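Local coordinates for protein toluene, o-xylene monooxygenase oxygenase subunit (PDB 2INC) that probably supports the hydroxylation of toluene and o-xylene as a largely helical subunit of a multisubunit oxygenase with ferritin-like relatives, at residues His126-Gly131 with Leu156-His161; Asn66-Pro71 with Arg258-Ala263; Phe56-Lys61 with Ala205-Glu210; Leu106-Val111 with Asn171-Val176. All blocks are in the same frame, centred on the assembly; numbering follows the deposited sequence.

Interaction 1 (His126-Gly131 with Leu156-His161); sequences HALQMG and LRWLTH
His126, Leu128 and Gln129 of helix 121-138 meet Leu156, Trp158 and Leu159 of helix 142-172 in a buried helix-helix packing contact near the middle of the chain. The segment axes approach to 8.9 Å at 165°, so these segments run nearly antiparallel, and no hydrogen bond links them. Gln129 contributes the largest share: with CG anti to its N (chi1 -178°) and the chain extended beyond, its amide reaches across Leu156 and brings OE1 to 3.4 Å from Leu159 CD2. That methyl also lies 3.6 Å from His126 ND1, and the imidazole and Leu159 side chain run alongside each other. On their own helix, His126 ND1 donates a weak bond of 3.0 Å to Gln129 OE1, while Gln129 NE2 and His126 NE2 bond to side chains of another protein's chain. Cutting Gln129 back to an alanine would probably deprive His126 ND1 of this weak acceptor, break its NE2 bonds to the other chain and open a gap beside Leu156 and Leu159. Leu128 CD1 approaches Trp158 CZ3 at 4.2 Å, and the indole NE1 is held by Asp253 of helix 241-268. Two successive antiparallel helices packed this way form a helical hairpin, the building unit of ferritin-like bundles.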
loop_
_atom_site.group_PDB
_atom_site.type_symbol
_atom_site.label_atom_id
_atom_site.label_comp_id
_atom_site.label_asym_id
_atom_site.label_seq_id
_atom_site.Cartn_x
_atom_site.Cartn_y
_atom_site.Cartn_z
ATOM N N HIS B 126 2.028 29.166 17.691
ATOM C CA HIS B 126 2.829 29.459 16.515
ATOM C C HIS B 126 4.245 29.937 16.889
ATOM O O HIS B 126 5.201 29.526 16.257
ATOM C CB HIS B 126 2.170 30.486 15.595
ATOM C CG HIS B 126 2.917 30.659 14.302
ATOM N ND1 HIS B 126 3.012 29.657 13.361
ATOM C CD2 HIS B 126 3.680 31.676 13.846
ATOM C CE1 HIS B 126 3.767 30.067 12.354
ATOM N NE2 HIS B 126 4.171 31.300 12.616
ATOM N N ALA B 127 4.383 30.703 17.968
ATOM C CA ALA B 127 5.709 31.119 18.454
ATOM C C ALA B 127 6.512 29.885 18.882
ATOM O O ALA B 127 7.703 29.828 18.641
ATOM C CB ALA B 127 5.563 32.092 19.636
ATOM N N LEU B 128 5.857 28.869 19.427
ATOM C CA LEU B 128 6.575 27.632 19.750
ATOM C C LEU B 128 7.002 26.886 18.488
ATOM O O LEU B 128 8.090 26.248 18.458
ATOM C CB LEU B 128 5.708 26.721 20.626
ATOM C CG LEU B 128 5.408 27.174 22.056
ATOM C CD1 LEU B 128 4.504 26.104 22.691
ATOM C CD2 LEU B 128 6.694 27.346 22.831
ATOM N N GLN B 129 6.125 26.867 17.487
ATOM C CA GLN B 129 6.401 26.294 16.169
ATOM C C GLN B 129 7.651 26.934 15.609
ATOM O O GLN B 129 8.531 26.270 15.125
ATOM C CB GLN B 129 5.208 26.597 15.263
ATOM C CG GLN B 129 5.305 26.029 13.825
ATOM C CD GLN B 129 4.076 26.371 13.054
ATOM O OE1 GLN B 129 3.051 26.703 13.659
ATOM N NE2 GLN B 129 4.166 26.344 11.702
ATOM N N MET B 130 7.731 28.254 15.662
ATOM C CA MET B 130 8.927 28.952 15.230
ATOM C C MET B 130 10.163 28.615 16.063
ATOM O O MET B 130 11.277 28.441 15.528
ATOM C CB MET B 130 8.683 30.456 15.331
ATOM C CG MET B 130 7.661 30.923 14.311
ATOM S SD MET B 130 7.211 32.642 14.734
ATOM C CE MET B 130 8.717 33.549 14.327
ATOM N N GLY B 131 9.973 28.539 17.375
ATOM C CA GLY B 131 11.052 28.150 18.321
ATOM C C GLY B 131 11.651 26.820 18.000
ATOM O O GLY B 131 12.877 26.685 17.851
ATOM N N LEU B 156 2.483 22.934 15.180
ATOM C CA LEU B 156 1.554 23.362 14.091
ATOM C C LEU B 156 0.167 22.699 14.248
ATOM O O LEU B 156 -0.882 23.310 14.027
ATOM C CB LEU B 156 2.143 22.991 12.731
ATOM C CG LEU B 156 1.250 23.253 11.467
ATOM C CD1 LEU B 156 0.677 24.681 11.513
ATOM C CD2 LEU B 156 1.929 22.978 10.121
ATOM N N ARG B 157 0.191 21.453 14.689
ATOM C CA ARG B 157 -1.037 20.716 14.968
ATOM C C ARG B 157 -1.815 21.463 16.056
ATOM O O ARG B 157 -3.032 21.646 15.931
ATOM C CB ARG B 157 -0.635 19.340 15.485
ATOM C CG ARG B 157 -1.836 18.430 15.733
ATOM C CD ARG B 157 -1.427 17.282 16.565
ATOM N NE ARG B 157 -2.596 16.400 16.813
ATOM C CZ ARG B 157 -2.783 15.645 17.903
ATOM N NH1 ARG B 157 -3.902 14.913 18.009
ATOM N NH2 ARG B 157 -1.897 15.594 18.884
ATOM N N TRP B 158 -1.136 21.931 17.115
ATOM C CA TRP B 158 -1.883 22.603 18.192
ATOM C C TRP B 158 -2.464 23.927 17.702
ATOM O O TRP B 158 -3.637 24.277 17.979
ATOM C CB TRP B 158 -1.002 22.871 19.415
ATOM C CG TRP B 158 -0.347 21.755 20.023
ATOM C CD1 TRP B 158 -0.542 20.423 19.769
ATOM C CD2 TRP B 158 0.623 21.828 21.075
ATOM N NE1 TRP B 158 0.277 19.664 20.598
ATOM C CE2 TRP B 158 1.021 20.513 21.373
ATOM C CE3 TRP B 158 1.264 22.899 21.753
ATOM C CZ2 TRP B 158 1.965 20.223 22.342
ATOM C CZ3 TRP B 158 2.225 22.604 22.715
ATOM C CH2 TRP B 158 2.567 21.268 23.002
ATOM N N LEU B 159 -1.658 24.696 16.971
ATOM C CA LEU B 159 -2.159 25.912 16.342
ATOM C C LEU B 159 -3.405 25.590 15.505
ATOM O O LEU B 159 -4.396 26.330 15.568
ATOM C CB LEU B 159 -1.087 26.580 15.462
ATOM C CG LEU B 159 -1.432 27.583 14.349
ATOM C CD1 LEU B 159 -2.002 28.841 14.955
ATOM C CD2 LEU B 159 -0.161 27.913 13.606
ATOM N N THR B 160 -3.362 24.486 14.750
ATOM C CA THR B 160 -4.444 24.167 13.818
ATOM C C THR B 160 -5.752 23.832 14.582
ATOM O O THR B 160 -6.842 24.315 14.206
ATOM C CB THR B 160 -3.973 23.075 12.851
ATOM O OG1 THR B 160 -2.809 23.556 12.129
ATOM C CG2 THR B 160 -5.063 22.655 11.884
ATOM N N HIS B 161 -5.653 23.052 15.653
ATOM C CA HIS B 161 -6.819 22.761 16.512
ATOM C C HIS B 161 -7.400 24.074 17.004
ATOM O O HIS B 161 -8.631 24.270 17.036
ATOM C CB HIS B 161 -6.443 22.010 17.815
ATOM C CG HIS B 161 -5.841 20.646 17.645
ATOM N ND1 HIS B 161 -6.177 19.780 16.616
ATOM C CD2 HIS B 161 -5.000 19.953 18.464
ATOM C CE1 HIS B 161 -5.556 18.622 16.802
ATOM N NE2 HIS B 161 -4.836 18.704 17.910
#

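Interaction 2 (Asn66-Pro71 with Arg258-Ala263); sequences NAFRDP and RRWSSA
Phe68 drives the edge of its ring against the backbone of helix 241-268, overlapping Trp260 and Ala263. Its CZ stands 3.8 Å from Trp260 O and its CE1 3.9 Å from Ala263 CB, and both Trp260 O and Ala263 C lie near the ring plane, which identifies an edge-on approach. The ring reaches the helix because CG is anti to the backbone N (chi1 177°). Against the indole, the Phe68 side chain crosses at about a right angle, with CZ 4.1 Å from Trp260 CE3. A serine in place of Phe68 would probably leave a gap beside Ala263 and Trp260 and remove the apolar contact at Trp260 CE3. Further along, Pro71 lays CD 3.7 Å from Ala263 CB and CG 3.5 Å from Arg259 O, so Ala263 CB touches both Phe68 and Pro71. Asp70 OD2 touches Trp260 CB, while its carboxylate accepts from the backbone N of Asp72 (OD2) and Leu74 (OD1). Arg69 turns back on its own loop: NH2 donates to Asn66 O at 2.7 Å, in the carbonyl plane on a lone pair, and to Phe68 O at 2.9 Å from above that carbonyl's plane, tying the guanidinium to the backbone on both sides of Ala67. The arrangement is an irregular connection, between helices 46-56 and 76-99, packed against a long helix of an all-helical bundle, with Phe68 also reaching Ile144 and Cys147 of helix 142-172.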
loop_
_atom_site.group_PDB
_atom_site.type_symbol
_atom_site.label_atom_id
_atom_site.label_comp_id
_atom_site.label_asym_id
_atom_site.label_seq_id
_atom_site.Cartn_x
_atom_site.Cartn_y
_atom_site.Cartn_z
ATOM N N ASN B 66 26.243 13.000 16.994
ATOM C CA ASN B 66 25.578 11.963 16.167
ATOM C C ASN B 66 25.163 10.672 16.859
ATOM O O ASN B 66 24.319 9.959 16.313
ATOM C CB ASN B 66 26.338 11.626 14.880
ATOM C CG ASN B 66 26.113 12.683 13.742
ATOM O OD1 ASN B 66 24.980 13.034 13.359
ATOM N ND2 ASN B 66 27.208 13.123 13.182
ATOM N N ALA B 67 25.751 10.376 18.034
ATOM C CA ALA B 67 25.318 9.250 18.849
ATOM C C ALA B 67 23.910 9.414 19.461
ATOM O O ALA B 67 23.343 8.451 19.939
ATOM C CB ALA B 67 26.322 8.939 19.957
ATOM N N PHE B 68 23.351 10.613 19.436
ATOM C CA PHE B 68 22.046 10.816 20.025
ATOM C C PHE B 68 20.972 9.988 19.331
ATOM O O PHE B 68 20.945 9.882 18.098
ATOM C CB PHE B 68 21.633 12.309 19.948
ATOM C CG PHE B 68 20.241 12.570 20.494
ATOM C CD1 PHE B 68 19.997 12.498 21.872
ATOM C CD2 PHE B 68 19.154 12.826 19.630
ATOM C CE1 PHE B 68 18.692 12.687 22.396
ATOM C CE2 PHE B 68 17.866 13.042 20.148
ATOM C CZ PHE B 68 17.624 12.979 21.503
ATOM N N ARG B 69 20.068 9.420 20.135
ATOM C CA ARG B 69 18.971 8.602 19.641
ATOM C C ARG B 69 17.677 9.073 20.312
ATOM O O ARG B 69 17.603 9.119 21.537
ATOM C CB ARG B 69 19.229 7.103 19.934
ATOM C CG ARG B 69 20.531 6.546 19.340
ATOM C CD ARG B 69 20.362 6.389 17.821
ATOM N NE ARG B 69 21.569 5.854 17.135
ATOM C CZ ARG B 69 22.544 6.603 16.614
ATOM N NH1 ARG B 69 23.571 6.021 15.999
ATOM N NH2 ARG B 69 22.532 7.925 16.685
ATOM N N ASP B 70 16.662 9.426 19.509
ATOM C CA ASP B 70 15.286 9.681 19.987
ATOM C C ASP B 70 14.759 8.439 20.696
ATOM O O ASP B 70 14.683 7.379 20.067
ATOM C CB ASP B 70 14.364 9.947 18.787
ATOM C CG ASP B 70 12.903 10.189 19.180
ATOM O OD1 ASP B 70 12.044 10.383 18.256
ATOM O OD2 ASP B 70 12.607 10.238 20.400
ATOM N N PRO B 71 14.366 8.573 21.993
ATOM C CA PRO B 71 13.806 7.414 22.726
ATOM C C PRO B 71 12.498 6.867 22.129
ATOM O O PRO B 71 12.224 5.663 22.260
ATOM C CB PRO B 71 13.606 7.967 24.165
ATOM C CG PRO B 71 13.502 9.434 24.007
ATOM C CD PRO B 71 14.449 9.774 22.858
ATOM N N ARG B 258 9.093 16.150 25.900
ATOM C CA ARG B 258 9.877 16.074 27.143
ATOM C C ARG B 258 10.743 14.810 27.156
ATOM O O ARG B 258 11.851 14.815 27.698
ATOM C CB ARG B 258 8.960 16.120 28.377
ATOM C CG ARG B 258 8.413 17.498 28.721
ATOM C CD ARG B 258 7.291 17.376 29.748
ATOM N NE ARG B 258 6.433 18.567 29.713
ATOM C CZ ARG B 258 5.473 18.783 30.594
ATOM N NH1 ARG B 258 5.274 17.892 31.558
ATOM N NH2 ARG B 258 4.707 19.875 30.500
ATOM N N ARG B 259 10.230 13.728 26.603
ATOM C CA ARG B 259 11.013 12.481 26.550
ATOM C C ARG B 259 12.327 12.621 25.761
ATOM O O ARG B 259 13.380 12.185 26.220
ATOM C CB ARG B 259 10.194 11.337 25.986
ATOM C CG ARG B 259 9.126 10.788 26.980
ATOM C CD ARG B 259 8.659 9.410 26.562
ATOM N NE ARG B 259 7.931 9.405 25.288
ATOM C CZ ARG B 259 6.630 9.658 25.165
ATOM N NH1 ARG B 259 5.918 10.003 26.220
ATOM N NH2 ARG B 259 6.034 9.602 23.979
ATOM N N TRP B 260 12.287 13.258 24.593
ATOM C CA TRP B 260 13.513 13.430 23.821
ATOM C C TRP B 260 14.384 14.515 24.431
ATOM O O TRP B 260 15.622 14.399 24.363
ATOM C CB TRP B 260 13.274 13.616 22.319
ATOM C CG TRP B 260 12.930 15.024 21.807
ATOM C CD1 TRP B 260 11.709 15.463 21.405
ATOM C CD2 TRP B 260 13.852 16.092 21.518
ATOM N NE1 TRP B 260 11.800 16.776 20.929
ATOM C CE2 TRP B 260 13.101 17.173 21.001
ATOM C CE3 TRP B 260 15.245 16.259 21.663
ATOM C CZ2 TRP B 260 13.687 18.343 20.618
ATOM C CZ3 TRP B 260 15.813 17.434 21.320
ATOM C CH2 TRP B 260 15.053 18.474 20.792
ATOM N N SER B 261 13.757 15.534 25.051
ATOM C CA SER B 261 14.516 16.612 25.703
ATOM C C SER B 261 15.307 16.010 26.882
ATOM O O SER B 261 16.478 16.325 27.075
ATOM C CB SER B 261 13.609 17.737 26.177
ATOM O OG SER B 261 12.990 18.379 25.079
ATOM N N SER B 262 14.653 15.100 27.608
ATOM C CA SER B 262 15.294 14.434 28.713
ATOM C C SER B 262 16.444 13.527 28.213
ATOM O O SER B 262 17.511 13.511 28.809
ATOM C CB SER B 262 14.259 13.677 29.557
ATOM O OG SER B 262 14.940 13.027 30.610
ATOM N N ALA B 263 16.254 12.832 27.086
ATOM C CA ALA B 263 17.314 11.975 26.556
ATOM C C ALA B 263 18.518 12.787 26.164
ATOM O O ALA B 263 19.657 12.368 26.403
ATOM C CB ALA B 263 16.820 11.102 25.416
#

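Interaction 3 (Phe56-Lys61 with Ala205-Glu210); sequences FDSPLK and AWDWGE
Asp207 meets Ser58 at the N-cap of helix 208-237, where the loop after helix 46-56 is bonded to the helix start. Ser58 OG donates to Asp207 OD2 at 2.8 Å on the syn lone pair of that oxygen, and itself accepts a weak bond from Leu60 N. The other carboxylate oxygen, Asp207 OD1, lies 3.6 Å from Pro59 CD, the two side chains coming from opposite directions. The Ser58 hydroxyl and the amides at the helix start would probably favour the charged carboxylate.

Next in sequence, Trp208 holds its CG in the crowded position between backbone N and carbonyl carbon (chi1 85°), and this swings the indole toward the loop. Its CD1 end packs 3.7 Å from Ser58 CB, while at the six-membered ring CH2 lies 3.7 Å from Leu60 CD2, the leucine crossing at about a right angle. In the indole plane a water accepts from Trp208 NE1 at 3.1 Å and donates to Leu60 O at 2.6 Å, bridging side chain and loop backbone. Trp65 meets the same indole edge-to-face.

Gly209 follows with its CA close to Leu60 CD2; a beta carbon there would lie only 3.1 Å from Leu60 CB, so the loop sits tight against the helix at this point. Its N gives a weak capping bond to Asp207 OD2. At Glu210, whose own carboxylate pairs with Lys284, the amide N completes the cap: it reaches Asp207 OD2 at 3.1 Å and 165°, on the anti side, away from the Ser58 hydroxyl.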
loop_
_atom_site.group_PDB
_atom_site.type_symbol
_atom_site.label_atom_id
_atom_site.label_comp_id
_atom_site.label_asym_id
_atom_site.label_seq_id
_atom_site.Cartn_x
_atom_site.Cartn_y
_atom_site.Cartn_z
ATOM N N PHE B 56 28.774 25.512 16.249
ATOM C CA PHE B 56 30.099 24.998 16.631
ATOM C C PHE B 56 30.628 25.556 17.944
ATOM O O PHE B 56 31.173 24.787 18.747
ATOM C CB PHE B 56 31.138 25.127 15.494
ATOM C CG PHE B 56 30.739 24.375 14.265
ATOM C CD1 PHE B 56 30.425 23.029 14.355
ATOM C CD2 PHE B 56 30.621 25.001 13.037
ATOM C CE1 PHE B 56 30.010 22.303 13.231
ATOM C CE2 PHE B 56 30.186 24.285 11.881
ATOM C CZ PHE B 56 29.909 22.929 11.977
ATOM N N ASP B 57 30.408 26.840 18.191
ATOM C CA ASP B 57 30.967 27.463 19.414
ATOM C C ASP B 57 30.093 27.407 20.662
ATOM O O ASP B 57 30.407 28.080 21.675
ATOM C CB ASP B 57 31.339 28.888 19.145
ATOM C CG ASP B 57 32.514 29.000 18.213
ATOM O OD1 ASP B 57 33.191 27.957 17.934
ATOM O OD2 ASP B 57 32.734 30.125 17.722
ATOM N N SER B 58 29.015 26.622 20.619
ATOM C CA SER B 58 28.117 26.554 21.762
ATOM C C SER B 58 28.908 25.990 22.940
ATOM O O SER B 58 29.690 25.055 22.758
ATOM C CB SER B 58 26.922 25.651 21.479
ATOM O OG SER B 58 26.067 25.588 22.606
ATOM N N PRO B 59 28.716 26.569 24.146
ATOM C CA PRO B 59 29.323 25.963 25.352
ATOM C C PRO B 59 28.794 24.589 25.726
ATOM O O PRO B 59 29.417 23.897 26.550
ATOM C CB PRO B 59 28.989 26.967 26.467
ATOM C CG PRO B 59 27.864 27.795 25.929
ATOM C CD PRO B 59 28.003 27.822 24.438
ATOM N N LEU B 60 27.633 24.197 25.184
ATOM C CA LEU B 60 27.148 22.823 25.372
ATOM C C LEU B 60 27.898 21.867 24.437
ATOM O O LEU B 60 27.690 21.877 23.225
ATOM C CB LEU B 60 25.643 22.756 25.103
ATOM C CG LEU B 60 24.954 21.453 25.501
ATOM C CD1 LEU B 60 24.889 21.346 27.040
ATOM C CD2 LEU B 60 23.511 21.426 24.923
ATOM N N LYS B 61 28.739 21.004 24.998
ATOM C CA LYS B 61 29.722 20.294 24.191
ATOM C C LYS B 61 29.584 18.794 24.245
ATOM O O LYS B 61 29.195 18.258 25.255
ATOM C CB LYS B 61 31.143 20.712 24.590
ATOM C CG LYS B 61 31.514 22.089 24.092
ATOM C CD LYS B 61 32.802 22.518 24.736
ATOM C CE LYS B 61 32.891 24.017 24.775
ATOM N NZ LYS B 61 34.164 24.406 25.432
ATOM N N ALA B 205 17.345 33.685 21.086
ATOM C CA ALA B 205 18.475 32.964 21.678
ATOM C C ALA B 205 19.061 32.003 20.601
ATOM O O ALA B 205 18.516 30.898 20.429
ATOM C CB ALA B 205 17.959 32.144 22.841
ATOM N N TRP B 206 20.125 32.404 19.886
ATOM C CA TRP B 206 20.496 31.709 18.645
ATOM C C TRP B 206 21.421 30.508 18.836
ATOM O O TRP B 206 21.514 29.633 17.965
ATOM C CB TRP B 206 21.114 32.661 17.618
ATOM C CG TRP B 206 20.374 33.901 17.359
ATOM C CD1 TRP B 206 20.848 35.175 17.534
ATOM C CD2 TRP B 206 19.067 34.027 16.785
ATOM N NE1 TRP B 206 19.904 36.092 17.117
ATOM C CE2 TRP B 206 18.804 35.413 16.651
ATOM C CE3 TRP B 206 18.100 33.098 16.347
ATOM C CZ2 TRP B 206 17.607 35.898 16.135
ATOM C CZ3 TRP B 206 16.920 33.563 15.833
ATOM C CH2 TRP B 206 16.677 34.976 15.725
ATOM N N ASP B 207 22.102 30.467 19.974
ATOM C CA ASP B 207 22.971 29.358 20.287
ATOM C C ASP B 207 22.121 28.106 20.368
ATOM O O ASP B 207 21.087 28.122 21.028
ATOM C CB ASP B 207 23.621 29.636 21.612
ATOM C CG ASP B 207 24.563 28.555 22.012
ATOM O OD1 ASP B 207 25.774 28.750 21.823
ATOM O OD2 ASP B 207 24.094 27.502 22.465
ATOM N N TRP B 208 22.530 27.021 19.719
ATOM C CA TRP B 208 21.628 25.872 19.651
ATOM C C TRP B 208 21.254 25.354 21.028
ATOM O O TRP B 208 20.063 25.018 21.282
ATOM C CB TRP B 208 22.159 24.767 18.730
ATOM C CG TRP B 208 23.132 23.784 19.367
ATOM C CD1 TRP B 208 24.462 23.885 19.412
ATOM C CD2 TRP B 208 22.786 22.586 20.073
ATOM N NE1 TRP B 208 25.006 22.799 20.087
ATOM C CE2 TRP B 208 23.984 21.995 20.501
ATOM C CE3 TRP B 208 21.572 21.948 20.351
ATOM C CZ2 TRP B 208 24.018 20.779 21.187
ATOM C CZ3 TRP B 208 21.594 20.735 21.072
ATOM C CH2 TRP B 208 22.815 20.185 21.493
ATOM N N GLY B 209 22.254 25.307 21.922
ATOM C CA GLY B 209 22.041 24.741 23.278
ATOM C C GLY B 209 21.189 25.668 24.123
ATOM O O GLY B 209 20.333 25.234 24.881
ATOM N N GLU B 210 21.414 26.961 24.002
ATOM C CA GLU B 210 20.512 27.915 24.660
ATOM C C GLU B 210 19.091 27.855 24.131
ATOM O O GLU B 210 18.121 27.999 24.907
ATOM C CB GLU B 210 21.003 29.348 24.561
ATOM C CG GLU B 210 20.311 30.149 25.661
ATOM C CD GLU B 210 20.776 31.587 25.778
ATOM O OE1 GLU B 210 21.598 32.033 24.950
ATOM O OE2 GLU B 210 20.307 32.257 26.730
HETATM O O HOH W 1 27.883 21.875 20.607
#

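Interaction 4 (Leu106-Val111 with Asn171-Val176)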
loop_
_atom_site.group_PDB
_atom_site.type_symbol
_atom_site.label_atom_id
_atom_site.label_comp_id
_atom_site.label_asym_id
_atom_site.label_seq_id
_atom_site.Cartn_x
_atom_site.Cartn_y
_atom_site.Cartn_z
ATOM N N LEU B 106 -22.283 25.744 26.863
ATOM C CA LEU B 106 -21.309 26.432 27.739
ATOM C C LEU B 106 -21.938 27.709 28.288
ATOM O O LEU B 106 -22.767 28.337 27.598
ATOM C CB LEU B 106 -20.059 26.825 26.923
ATOM C CG LEU B 106 -19.347 25.761 26.068
ATOM C CD1 LEU B 106 -18.289 26.398 25.103
ATOM C CD2 LEU B 106 -18.741 24.703 26.993
ATOM N N THR B 107 -21.535 28.126 29.489
ATOM C CA THR B 107 -22.103 29.371 30.066
ATOM C C THR B 107 -21.515 30.639 29.436
ATOM O O THR B 107 -20.422 30.608 28.855
ATOM C CB THR B 107 -21.841 29.492 31.550
ATOM O OG1 THR B 107 -20.423 29.585 31.778
ATOM C CG2 THR B 107 -22.402 28.287 32.317
ATOM N N ARG B 108 -22.199 31.771 29.585
ATOM C CA ARG B 108 -21.679 33.016 29.005
ATOM C C ARG B 108 -20.311 33.349 29.614
ATOM O O ARG B 108 -19.390 33.818 28.903
ATOM C CB ARG B 108 -22.652 34.185 29.270
ATOM C CG ARG B 108 -22.184 35.516 28.656
ATOM C CD ARG B 108 -21.884 35.368 27.122
ATOM N NE ARG B 108 -21.193 36.527 26.541
ATOM C CZ ARG B 108 -21.240 36.883 25.258
ATOM N NH1 ARG B 108 -21.949 36.184 24.363
ATOM N NH2 ARG B 108 -20.572 37.964 24.862
ATOM N N GLU B 109 -20.182 33.112 30.928
ATOM C CA GLU B 109 -18.967 33.425 31.655
ATOM C C GLU B 109 -17.776 32.577 31.150
ATOM O O GLU B 109 -16.654 33.088 30.983
ATOM C CB GLU B 109 -19.166 33.201 33.151
ATOM C CG GLU B 109 -20.173 34.200 33.819
ATOM C CD GLU B 109 -21.706 33.811 33.700
ATOM O OE1 GLU B 109 -22.543 34.597 34.249
ATOM O OE2 GLU B 109 -22.081 32.772 33.074
ATOM N N TRP B 110 -18.013 31.289 30.930
ATOM C CA TRP B 110 -16.953 30.430 30.356
ATOM C C TRP B 110 -16.593 30.869 28.923
ATOM O O TRP B 110 -15.419 30.980 28.538
ATOM C CB TRP B 110 -17.374 28.956 30.359
ATOM C CG TRP B 110 -16.295 28.106 29.770
ATOM C CD1 TRP B 110 -16.323 27.401 28.612
ATOM C CD2 TRP B 110 -15.022 27.879 30.350
ATOM N NE1 TRP B 110 -15.112 26.749 28.414
ATOM C CE2 TRP B 110 -14.303 27.026 29.483
ATOM C CE3 TRP B 110 -14.412 28.313 31.529
ATOM C CZ2 TRP B 110 -12.989 26.617 29.762
ATOM C CZ3 TRP B 110 -13.098 27.898 31.799
ATOM C CH2 TRP B 110 -12.410 27.072 30.921
ATOM N N VAL B 111 -17.597 31.146 28.122
ATOM C CA VAL B 111 -17.335 31.647 26.788
ATOM C C VAL B 111 -16.390 32.867 26.828
ATOM O O VAL B 111 -15.433 32.978 26.051
ATOM C CB VAL B 111 -18.639 31.948 26.041
ATOM C CG1 VAL B 111 -18.392 32.787 24.768
ATOM C CG2 VAL B 111 -19.343 30.634 25.647
ATOM N N ASN B 171 -18.686 31.021 15.300
ATOM C CA ASN B 171 -19.968 30.721 14.662
ATOM C C ASN B 171 -21.039 30.656 15.746
ATOM O O ASN B 171 -22.143 31.151 15.549
ATOM C CB ASN B 171 -19.939 29.410 13.882
ATOM C CG ASN B 171 -19.174 29.511 12.595
ATOM O OD1 ASN B 171 -18.907 30.599 12.093
ATOM N ND2 ASN B 171 -18.836 28.364 12.028
ATOM N N CYS B 172 -20.719 30.034 16.876
ATOM C CA CYS B 172 -21.681 29.893 17.964
ATOM C C CYS B 172 -21.946 31.228 18.667
ATOM O O CYS B 172 -23.084 31.507 19.084
ATOM C CB CYS B 172 -21.185 28.851 18.957
ATOM S SG CYS B 172 -22.513 28.184 20.034
ATOM N N TYR B 173 -20.920 32.076 18.804
ATOM C CA TYR B 173 -21.016 33.300 19.621
ATOM C C TYR B 173 -20.400 34.437 18.850
ATOM O O TYR B 173 -19.308 34.897 19.195
ATOM C CB TYR B 173 -20.255 33.097 20.931
ATOM C CG TYR B 173 -20.840 31.985 21.764
ATOM C CD1 TYR B 173 -20.215 30.752 21.865
ATOM C CD2 TYR B 173 -22.065 32.160 22.412
ATOM C CE1 TYR B 173 -20.773 29.734 22.590
ATOM C CE2 TYR B 173 -22.626 31.160 23.143
ATOM C CZ TYR B 173 -21.977 29.952 23.241
ATOM O OH TYR B 173 -22.553 28.961 23.974
ATOM N N PRO B 174 -21.069 34.873 17.775
ATOM C CA PRO B 174 -20.530 35.850 16.836
ATOM C C PRO B 174 -20.298 37.237 17.410
ATOM O O PRO B 174 -19.604 38.069 16.766
ATOM C CB PRO B 174 -21.588 35.930 15.747
ATOM C CG PRO B 174 -22.477 34.788 15.947
ATOM C CD PRO B 174 -22.403 34.396 17.376
ATOM N N ASP B 175 -20.877 37.513 18.575
ATOM C CA ASP B 175 -20.711 38.821 19.209
ATOM C C ASP B 175 -19.465 38.908 20.089
ATOM O O ASP B 175 -19.113 39.978 20.574
ATOM C CB ASP B 175 -21.984 39.209 20.017
ATOM C CG ASP B 175 -22.281 38.240 21.240
ATOM O OD1 ASP B 175 -22.795 38.743 22.282
ATOM O OD2 ASP B 175 -22.041 36.993 21.172
ATOM N N VAL B 176 -18.783 37.792 20.301
ATOM C CA VAL B 176 -17.653 37.785 21.253
ATOM C C VAL B 176 -16.337 38.334 20.626
ATOM O O VAL B 176 -15.449 38.833 21.337
ATOM C CB VAL B 176 -17.464 36.359 21.854
ATOM C CG1 VAL B 176 -16.231 36.276 22.721
ATOM C CG2 VAL B 176 -18.687 35.973 22.684
#
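Val111 packs on Tyr173 where the start of helix 108-117 faces the type I beta turn, Tyr173 to Val176, that follows helix 142-172. Each side has a local bond of its own: a side-chain cap on one, a backbone turn bond on the other. Thr107 is the N-cap of its helix, accepting from Trp110 N at OG1 (3.1 Å), and the turn closes with Val176 N to Tyr173 O at 3.1 Å.

The apolar part is led by a CH-pi contact: Val111 CG2 lies over one face of the Tyr173 ring, 3.8 Å from its centroid and 24° off the normal. It is offset toward the rim, so that the nearest ring atom is Tyr173 CE1 at 3.5 Å. The other methyl, Val111 CG1, meets Val176 CG2 at 3.8 Å, so one valine spans the first and last residues of the turn. At its far end the tyrosine is held by a hydrogen bond from OH to the carbonyl of Asp103.

The charged part lies toward the exposed side. Arg108, its chain bent at chi2 (54°), passes Val176 to reach Asp175, and the arginine and aspartate side chains approach from opposite directions in a salt bridge. Arg108 NH1 donates to Asp175 OD2 at 3.3 Å, long but straight at 176°, with the oxygen in the guanidinium plane and the donor on the syn side of the carboxylate but tilted out of its plane. Arg108 NH1 makes a weak hydrogen bond to Asp175 OD1 as well, and Arg108 NE has a long, weak ion pair with Glu112. Over one face of the guanidinium sits a methyl, Val176 CG2, 3.5 Å from Arg108 NH2.

How the interactions relate
From the N terminus, the loop between helices 46-56 and 76-99 supplies the first halves of interactions 3 and 2, at 56-61 and 66-71. Their partners come in the same order, 205-210 then 258-263, so these two long loops cross, joining one connection to the successive helices 208-237 and 241-268. Within both lies interaction 4, which closes the loop from 106-111 to 171-176, and inside that is interaction 1, the shortest closure. Interactions 1 and 4 share helix 142-172, with centres about 24 Å apart. Interaction 4 lies across the chain's centre from interactions 2 and 3, so the contacts tie both ends of the bundle and its middle.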